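Local coordinates for protein (S)-ureidoglycine--glyoxylate transaminase (Bacillus subtilis, PDB 3ISL) that catalyses the PLP-dependent transfer of an amino group from (S)-ureidoglycine to glyoxylate, giving oxalurate and glycine in purine catabolism, at residues A73-V78 against I170-A175; I91-R96 against L100-A105. All blocks are in the same frame, centred on the assembly; numbering follows the deposited sequence.

Interaction 1 of 2, residues A73-V78 against I170-A175. With PLP (pyridoxal-5'-phosphate), chain C.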
ATOM      1  N   ALA A  73      -6.157   5.863  -1.771  1.00 26.05           N
ATOM      2  CA  ALA A  73      -5.286   5.746  -2.943  1.00 27.01           C
ATOM      3  C   ALA A  73      -6.099   5.066  -4.056  1.00 27.91           C
ATOM      4  O   ALA A  73      -5.892   5.368  -5.225  1.00 28.40           O
ATOM      5  CB  ALA A  73      -4.058   4.914  -2.610  1.00 25.47           C
ATOM      6  N   GLY A  74      -6.966   4.113  -3.688  1.00 25.41           N
ATOM      7  CA  GLY A  74      -7.857   3.510  -4.654  1.00 26.09           C
ATOM      8  C   GLY A  74      -8.776   4.553  -5.262  1.00 26.14           C
ATOM      9  O   GLY A  74      -8.984   4.592  -6.465  1.00 24.20           O
ATOM     10  N   ILE A  75      -9.366   5.379  -4.401  1.00 26.95           N
ATOM     11  CA  ILE A  75     -10.244   6.438  -4.854  1.00 26.16           C
ATOM     12  C   ILE A  75      -9.503   7.427  -5.772  1.00 26.63           C
ATOM     13  O   ILE A  75     -10.005   7.800  -6.830  1.00 25.55           O
ATOM     14  CB  ILE A  75     -10.823   7.193  -3.668  1.00 26.81           C
ATOM     15  CG1 ILE A  75     -11.712   6.247  -2.807  1.00 26.99           C
ATOM     16  CG2 ILE A  75     -11.544   8.484  -4.196  1.00 26.20           C
ATOM     17  CD1 ILE A  75     -12.267   6.935  -1.492  1.00 25.77           C
ATOM     18  N   GLU A  76      -8.302   7.844  -5.351  1.00 26.15           N
ATOM     19  CA  GLU A  76      -7.471   8.722  -6.130  1.00 26.42           C
ATOM     20  C   GLU A  76      -7.093   8.139  -7.509  1.00 27.37           C
ATOM     21  O   GLU A  76      -7.185   8.860  -8.545  1.00 26.81           O
ATOM     22  CB  GLU A  76      -6.230   9.181  -5.315  1.00 26.62           C
ATOM     23  CG  GLU A  76      -5.335  10.200  -6.098  1.00 26.68           C
ATOM     24  CD  GLU A  76      -4.381  10.966  -5.202  1.00 30.91           C
ATOM     25  OE1 GLU A  76      -3.450  11.599  -5.726  1.00 34.56           O
ATOM     26  OE2 GLU A  76      -4.567  10.967  -3.969  1.00 33.85           O
ATOM     27  N   ALA A  77      -6.723   6.855  -7.553  1.00 27.56           N
ATOM     28  CA  ALA A  77      -6.343   6.232  -8.834  1.00 27.47           C
ATOM     29  C   ALA A  77      -7.540   6.258  -9.805  1.00 27.50           C
ATOM     30  O   ALA A  77      -7.376   6.608 -10.975  1.00 26.56           O
ATOM     31  CB  ALA A  77      -5.814   4.811  -8.650  1.00 28.12           C
ATOM     32  N   VAL A  78      -8.743   5.908  -9.325  1.00 26.86           N
ATOM     33  CA  VAL A  78      -9.903   5.986 -10.197  1.00 25.51           C
ATOM     34  C   VAL A  78     -10.079   7.453 -10.637  1.00 26.24           C
ATOM     35  O   VAL A  78     -10.112   7.726 -11.836  1.00 26.19           O
ATOM     36  CB  VAL A  78     -11.179   5.413  -9.572  1.00 25.58           C
ATOM     37  CG1 VAL A  78     -12.398   5.700 -10.495  1.00 25.85           C
ATOM     38  CG2 VAL A  78     -11.053   3.875  -9.321  1.00 22.31           C
ATOM     39  N   ILE A 170     -19.135   7.509  -9.910  1.00 26.72           N
ATOM     40  CA  ILE A 170     -17.988   6.906  -9.216  1.00 26.76           C
ATOM     41  C   ILE A 170     -18.289   6.973  -7.737  1.00 26.82           C
ATOM     42  O   ILE A 170     -18.511   8.053  -7.216  1.00 26.90           O
ATOM     43  CB  ILE A 170     -16.683   7.638  -9.591  1.00 28.05           C
ATOM     44  CG1 ILE A 170     -16.421   7.429 -11.110  1.00 27.39           C
ATOM     45  CG2 ILE A 170     -15.426   7.145  -8.714  1.00 27.24           C
ATOM     46  CD1 ILE A 170     -15.566   8.423 -11.655  1.00 33.54           C
ATOM     47  N   VAL A 171     -18.287   5.815  -7.084  1.00 24.22           N
ATOM     48  CA  VAL A 171     -18.809   5.696  -5.742  1.00 23.94           C
ATOM     49  C   VAL A 171     -17.733   5.256  -4.748  1.00 24.00           C
ATOM     50  O   VAL A 171     -17.027   4.337  -4.989  1.00 22.91           O
ATOM     51  CB  VAL A 171     -20.077   4.732  -5.685  1.00 21.91           C
ATOM     52  CG1 VAL A 171     -20.456   4.428  -4.223  1.00 20.41           C
ATOM     53  CG2 VAL A 171     -21.295   5.399  -6.371  1.00 23.19           C
ATOM     54  N   ASP A 172     -17.601   5.957  -3.623  1.00 24.70           N
ATOM     55  CA  ASP A 172     -16.731   5.482  -2.576  1.00 24.99           C
ATOM     56  C   ASP A 172     -17.621   4.536  -1.739  1.00 25.56           C
ATOM     57  O   ASP A 172     -18.514   5.014  -1.014  1.00 27.12           O
ATOM     58  CB  ASP A 172     -16.191   6.723  -1.806  1.00 24.95           C
ATOM     59  CG  ASP A 172     -15.726   6.435  -0.387  1.00 25.57           C
ATOM     60  OD1 ASP A 172     -15.895   5.346   0.172  1.00 25.31           O
ATOM     61  OD2 ASP A 172     -15.230   7.366   0.228  1.00 24.28           O
ATOM     62  N   ALA A 173     -17.432   3.204  -1.887  1.00 25.03           N
ATOM     63  CA  ALA A 173     -18.153   2.215  -1.064  1.00 22.26           C
ATOM     64  C   ALA A 173     -17.209   1.636   0.028  1.00 22.67           C
ATOM     65  O   ALA A 173     -17.323   0.490   0.411  1.00 22.20           O
ATOM     66  CB  ALA A 173     -18.799   1.096  -1.938  1.00 21.11           C
ATOM     67  N   VAL A 174     -16.268   2.430   0.511  1.00 22.37           N
ATOM     68  CA  VAL A 174     -15.191   1.911   1.346  1.00 23.87           C
ATOM     69  C   VAL A 174     -15.755   1.351   2.683  1.00 23.47           C
ATOM     70  O   VAL A 174     -15.304   0.334   3.173  1.00 22.97           O
ATOM     71  CB  VAL A 174     -14.108   3.008   1.588  1.00 24.63           C
ATOM     72  CG1 VAL A 174     -13.367   2.761   2.874  1.00 25.75           C
ATOM     73  CG2 VAL A 174     -13.138   3.161   0.372  1.00 23.42           C
ATOM     74  N   ALA A 175     -16.717   2.063   3.268  1.00 25.05           N
ATOM     75  CA  ALA A 175     -17.267   1.693   4.546  1.00 25.23           C
ATOM     76  C   ALA A 175     -18.402   0.714   4.436  1.00 24.65           C
ATOM     77  O   ALA A 175     -18.856   0.233   5.458  1.00 26.54           O
ATOM     78  CB  ALA A 175     -17.806   2.936   5.268  1.00 25.11           C
TER
HETATM   79  N1  PLP C 419     -13.739   6.681   2.509  1.00 48.01           N
HETATM   80  C2  PLP C 419     -14.722   6.366   3.559  1.00 54.08           C
HETATM   81  C2A PLP C 419     -16.120   6.456   3.410  1.00 53.92           C
HETATM   82  C3  PLP C 419     -14.328   5.950   4.837  1.00 55.09           C
HETATM   83  O3  PLP C 419     -15.244   5.649   5.812  1.00 59.85           O
HETATM   84  C4  PLP C 419     -13.005   5.786   5.181  1.00 54.47           C
HETATM   85  C4A PLP C 419     -12.632   5.291   6.632  1.00 50.93           C
HETATM   86  C5  PLP C 419     -12.042   6.058   4.218  1.00 55.92           C
HETATM   87  C6  PLP C 419     -12.366   6.514   2.900  1.00 57.10           C
HETATM   88  C5A PLP C 419     -10.621   5.921   4.654  1.00 55.45           C
HETATM   89  O4P PLP C 419      -9.948   5.099   3.821  1.00 57.94           O
HETATM   90  P   PLP C 419      -8.460   4.868   4.302  1.00 55.59           P
HETATM   91  O1P PLP C 419      -8.207   5.430   5.697  1.00 48.93           O
HETATM   92  O2P PLP C 419      -7.633   5.561   3.038  1.00 47.17           O
HETATM   93  O3P PLP C 419      -8.120   3.224   4.221  1.00 53.58           O

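Interaction 2 of 2, residues I91-R96 against L100-A105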
ATOM      1  N   ILE A  91     -20.141  16.714  -7.012  1.00 20.61           N
ATOM      2  CA  ILE A  91     -19.913  15.930  -5.813  1.00 21.32           C
ATOM      3  C   ILE A  91     -20.945  16.352  -4.773  1.00 21.90           C
ATOM      4  O   ILE A  91     -20.831  17.421  -4.191  1.00 20.07           O
ATOM      5  CB  ILE A  91     -18.494  16.144  -5.275  1.00 22.81           C
ATOM      6  CG1 ILE A  91     -17.477  15.998  -6.426  1.00 25.94           C
ATOM      7  CG2 ILE A  91     -18.193  15.131  -4.117  1.00 19.71           C
ATOM      8  CD1 ILE A  91     -15.992  16.233  -6.052  1.00 30.01           C
ATOM      9  N   PRO A  92     -21.939  15.508  -4.533  1.00 22.09           N
ATOM     10  CA  PRO A  92     -22.857  15.846  -3.453  1.00 23.94           C
ATOM     11  C   PRO A  92     -22.231  15.361  -2.153  1.00 25.28           C
ATOM     12  O   PRO A  92     -21.991  14.185  -2.007  1.00 26.46           O
ATOM     13  CB  PRO A  92     -24.151  15.046  -3.783  1.00 22.22           C
ATOM     14  CG  PRO A  92     -23.938  14.407  -5.125  1.00 23.94           C
ATOM     15  CD  PRO A  92     -22.372  14.318  -5.277  1.00 23.14           C
ATOM     16  N   ILE A  93     -22.042  16.274  -1.208  1.00 26.13           N
ATOM     17  CA  ILE A  93     -21.322  16.053   0.029  1.00 26.05           C
ATOM     18  C   ILE A  93     -22.229  16.091   1.253  1.00 25.91           C
ATOM     19  O   ILE A  93     -22.923  17.077   1.496  1.00 24.10           O
ATOM     20  CB  ILE A  93     -20.277  17.134   0.158  1.00 26.49           C
ATOM     21  CG1 ILE A  93     -19.209  16.958  -0.947  1.00 24.51           C
ATOM     22  CG2 ILE A  93     -19.587  17.105   1.568  1.00 25.19           C
ATOM     23  CD1 ILE A  93     -18.477  18.314  -1.190  1.00 23.39           C
ATOM     24  N   TYR A  94     -22.262  14.998   2.014  1.00 25.90           N
ATOM     25  CA  TYR A  94     -23.101  15.001   3.235  1.00 27.09           C
ATOM     26  C   TYR A  94     -22.276  14.574   4.470  1.00 27.60           C
ATOM     27  O   TYR A  94     -22.807  14.358   5.576  1.00 27.09           O
ATOM     28  CB  TYR A  94     -24.358  14.146   3.034  1.00 25.78           C
ATOM     29  CG  TYR A  94     -24.084  12.705   2.666  1.00 28.16           C
ATOM     30  CD1 TYR A  94     -23.753  12.334   1.346  1.00 27.59           C
ATOM     31  CD2 TYR A  94     -24.093  11.716   3.648  1.00 25.77           C
ATOM     32  CE1 TYR A  94     -23.493  11.029   1.052  1.00 26.78           C
ATOM     33  CE2 TYR A  94     -23.838  10.417   3.365  1.00 26.71           C
ATOM     34  CZ  TYR A  94     -23.554  10.062   2.086  1.00 26.11           C
ATOM     35  OH  TYR A  94     -23.262   8.748   1.879  1.00 24.78           O
ATOM     36  N   GLY A  95     -20.962  14.472   4.277  1.00 27.23           N
ATOM     37  CA  GLY A  95     -20.072  14.237   5.406  1.00 28.27           C
ATOM     38  C   GLY A  95     -18.619  14.411   5.047  1.00 27.69           C
ATOM     39  O   GLY A  95     -18.308  14.932   3.986  1.00 27.80           O
ATOM     40  N   ARG A  96     -17.732  13.983   5.946  1.00 28.17           N
ATOM     41  CA  ARG A  96     -16.317  14.291   5.811  1.00 28.13           C
ATOM     42  C   ARG A  96     -15.689  13.709   4.562  1.00 27.24           C
ATOM     43  O   ARG A  96     -14.847  14.340   3.958  1.00 26.71           O
ATOM     44  CB  ARG A  96     -15.515  13.852   7.058  1.00 29.19           C
ATOM     45  CG  ARG A  96     -14.000  13.600   6.766  1.00 30.91           C
ATOM     46  CD  ARG A  96     -13.401  12.472   7.687  1.00 42.99           C
ATOM     47  NE  ARG A  96     -13.803  12.611   9.133  1.00 46.31           N
ATOM     48  CZ  ARG A  96     -14.155  11.613   9.975  1.00 46.03           C
ATOM     49  NH1 ARG A  96     -14.180  10.325   9.595  1.00 44.96           N
ATOM     50  NH2 ARG A  96     -14.517  11.917  11.216  1.00 43.64           N
ATOM     51  N   LEU A 100     -13.038  14.793   0.894  1.00 25.36           N
ATOM     52  CA  LEU A 100     -11.876  14.180   0.304  1.00 26.11           C
ATOM     53  C   LEU A 100     -12.049  13.998  -1.212  1.00 25.80           C
ATOM     54  O   LEU A 100     -11.119  14.186  -1.975  1.00 25.02           O
ATOM     55  CB  LEU A 100     -11.651  12.801   0.944  1.00 27.28           C
ATOM     56  CG  LEU A 100     -10.542  11.857   0.529  1.00 29.73           C
ATOM     57  CD1 LEU A 100      -9.154  12.455   0.793  1.00 32.86           C
ATOM     58  CD2 LEU A 100     -10.781  10.467   1.326  1.00 32.89           C
ATOM     59  N   LEU A 101     -13.242  13.603  -1.652  1.00 25.51           N
ATOM     60  CA  LEU A 101     -13.464  13.482  -3.080  1.00 26.56           C
ATOM     61  C   LEU A 101     -13.215  14.835  -3.759  1.00 26.75           C
ATOM     62  O   LEU A 101     -12.652  14.862  -4.846  1.00 25.83           O
ATOM     63  CB  LEU A 101     -14.914  13.057  -3.378  1.00 27.25           C
ATOM     64  CG  LEU A 101     -15.361  11.673  -2.916  1.00 27.62           C
ATOM     65  CD1 LEU A 101     -16.802  11.499  -3.419  1.00 22.32           C
ATOM     66  CD2 LEU A 101     -14.424  10.546  -3.401  1.00 25.59           C
ATOM     67  N   THR A 102     -13.651  15.951  -3.136  1.00 27.77           N
ATOM     68  CA  THR A 102     -13.501  17.236  -3.807  1.00 29.28           C
ATOM     69  C   THR A 102     -12.018  17.649  -3.859  1.00 29.07           C
ATOM     70  O   THR A 102     -11.526  18.175  -4.871  1.00 29.31           O
ATOM     71  CB  THR A 102     -14.423  18.390  -3.258  1.00 30.70           C
ATOM     72  OG1 THR A 102     -13.916  18.910  -2.028  1.00 35.85           O
ATOM     73  CG2 THR A 102     -15.853  17.954  -3.063  1.00 28.32           C
ATOM     74  N   GLU A 103     -11.309  17.390  -2.774  1.00 27.98           N
ATOM     75  CA  GLU A 103      -9.852  17.587  -2.735  1.00 29.74           C
ATOM     76  C   GLU A 103      -9.104  16.919  -3.889  1.00 28.65           C
ATOM     77  O   GLU A 103      -8.329  17.554  -4.599  1.00 28.41           O
ATOM     78  CB  GLU A 103      -9.345  16.986  -1.440  1.00 30.50           C
ATOM     79  CG  GLU A 103      -9.347  17.897  -0.317  1.00 35.63           C
ATOM     80  CD  GLU A 103      -8.120  18.707  -0.382  1.00 43.47           C
ATOM     81  OE1 GLU A 103      -7.147  18.114  -0.909  1.00 47.93           O
ATOM     82  OE2 GLU A 103      -8.129  19.895   0.036  1.00 42.90           O
ATOM     83  N   ILE A 104      -9.332  15.620  -4.030  1.00 28.50           N
ATOM     84  CA  ILE A 104      -8.722  14.812  -5.073  1.00 28.14           C
ATOM     85  C   ILE A 104      -9.081  15.346  -6.467  1.00 28.61           C
ATOM     86  O   ILE A 104      -8.194  15.576  -7.310  1.00 27.88           O
ATOM     87  CB  ILE A 104      -9.134  13.315  -4.905  1.00 27.23           C
ATOM     88  CG1 ILE A 104      -8.432  12.697  -3.685  1.00 26.14           C
ATOM     89  CG2 ILE A 104      -8.734  12.550  -6.116  1.00 27.55           C
ATOM     90  CD1 ILE A 104      -9.152  11.520  -3.059  1.00 26.91           C
ATOM     91  N   ALA A 105     -10.383  15.541  -6.728  1.00 29.28           N
ATOM     92  CA  ALA A 105     -10.808  16.032  -8.024  1.00 29.25           C
ATOM     93  C   ALA A 105     -10.175  17.382  -8.360  1.00 29.67           C
ATOM     94  O   ALA A 105      -9.743  17.609  -9.505  1.00 28.36           O
ATOM     95  CB  ALA A 105     -12.380  16.122  -8.118  1.00 29.04           C
TER

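Interaction 1 of 2, residues A73-V78 against I170-A175
Ile170 meets helix 71-82 through its CG2 methyl, which lies 3.8 Å from CG1 of Val78 as the two branched side chains slide past each other in opposite directions. Beta-branched residues suit both places, since each offers a broad apolar surface close to the backbone; Ile193 of the neighbouring strand packs against both. At Asp172 the contact changes character. Its CG stands anti to the backbone N (chi1 157°), and the carboxylate reaches the cofactor, with OD2 2.8 Å from N1 of PLP. An aspartate facing the pyridine nitrogen from a central strand is a hallmark of fold-type I PLP enzymes, to which the class-V aminotransferases belong. Ile75 lays CD1 over the face of the carboxylate, 3.5 Å from OD2, an apolar wall beside the buried acid. OD1 accepts a hydrogen bond from the backbone N of Val174 at 3.0 Å, nearly straight at 164°; this Asx turn limits rotation of the carboxylate. An asparagine here would probably leave PLP N1 facing a neutral amide, without a negative charge to stabilise a protonated ring nitrogen. Val174 sets CG1 over one face of the pyridine ring, 3.8 Å from PLP C5, while its CG2 faces Ile75 CD1 at 4.3 Å; its side chain also lies about 4 Å from that of Lys198, the cofactor's attachment site, not linked here. Ala175 brings its small CB to 3.8 Å from O3 of PLP.

Interaction 2 of 2, residues I91-R96 against L100-A105
The strand that carries Ile91 and Ile93 runs nearly antiparallel to the helix that carries Leu101 and Thr102: the axes of 91-93 and 100-105 make an angle of 150° and approach to 9.3 Å. This is the first half of a beta-alpha-beta unit, in which strand 88-93 passes through a short turn into helix 96-107, and the chain then returns along strand 111-116. Nearer the turn the backbones come close, with Arg96 O 3.6 Å from Leu100 N. Ile91 makes the largest contribution to the contact. With its CG1 anti to the carbonyl carbon (chi1 -48°), it extends CD1 over the helix backbone, 3.8 Å from Leu101 O, and on to Ala105 CB at 4.2 Å. The small side chain of Ala105 suits its place, because the isoleucine end and Val112 of the returning strand both lie against its methyl. The CG2 branch of Ile91 rests 3.9 Å from Leu101 CB, crossing the leucine at a slant. Thr102 faces the strand with its two unlike branches divided: OG1 is hydrogen-bonded to the backbone O of Tyr99, so the hydroxyl is satisfied within its own helix, and CG2 enters the apolar layer. There the methyl is pinched between two isoleucines, 3.5 Å from Ile91 CD1 and 3.2 Å from Ile93 CD1, both tighter than usual van der Waals contact.

Overall arrangement
The centres of interactions 1 and 2 lie about 11 Å apart, and both pack helices onto the same mixed seven-stranded sheet, in which strands 168-172 and 88-93 run parallel with strand 139-143 between them. Along the chain interaction 2 is nested inside the long excursion closed by interaction 1: helix 71-82 leads into strand 88-93 and helix 96-107 before the chain reaches strand 168-172. The two helices touch directly, with Ile75 CG2 3.6 Å from Leu101 CD2, joining their apolar faces. Interaction 1 reaches the cofactor, whereas interaction 2 packs helix 96-107 on strand 88-93. Both reach the second subunit, where Asn247 packs on Glu76 and Ile104, linking this layer to the homodimer interface.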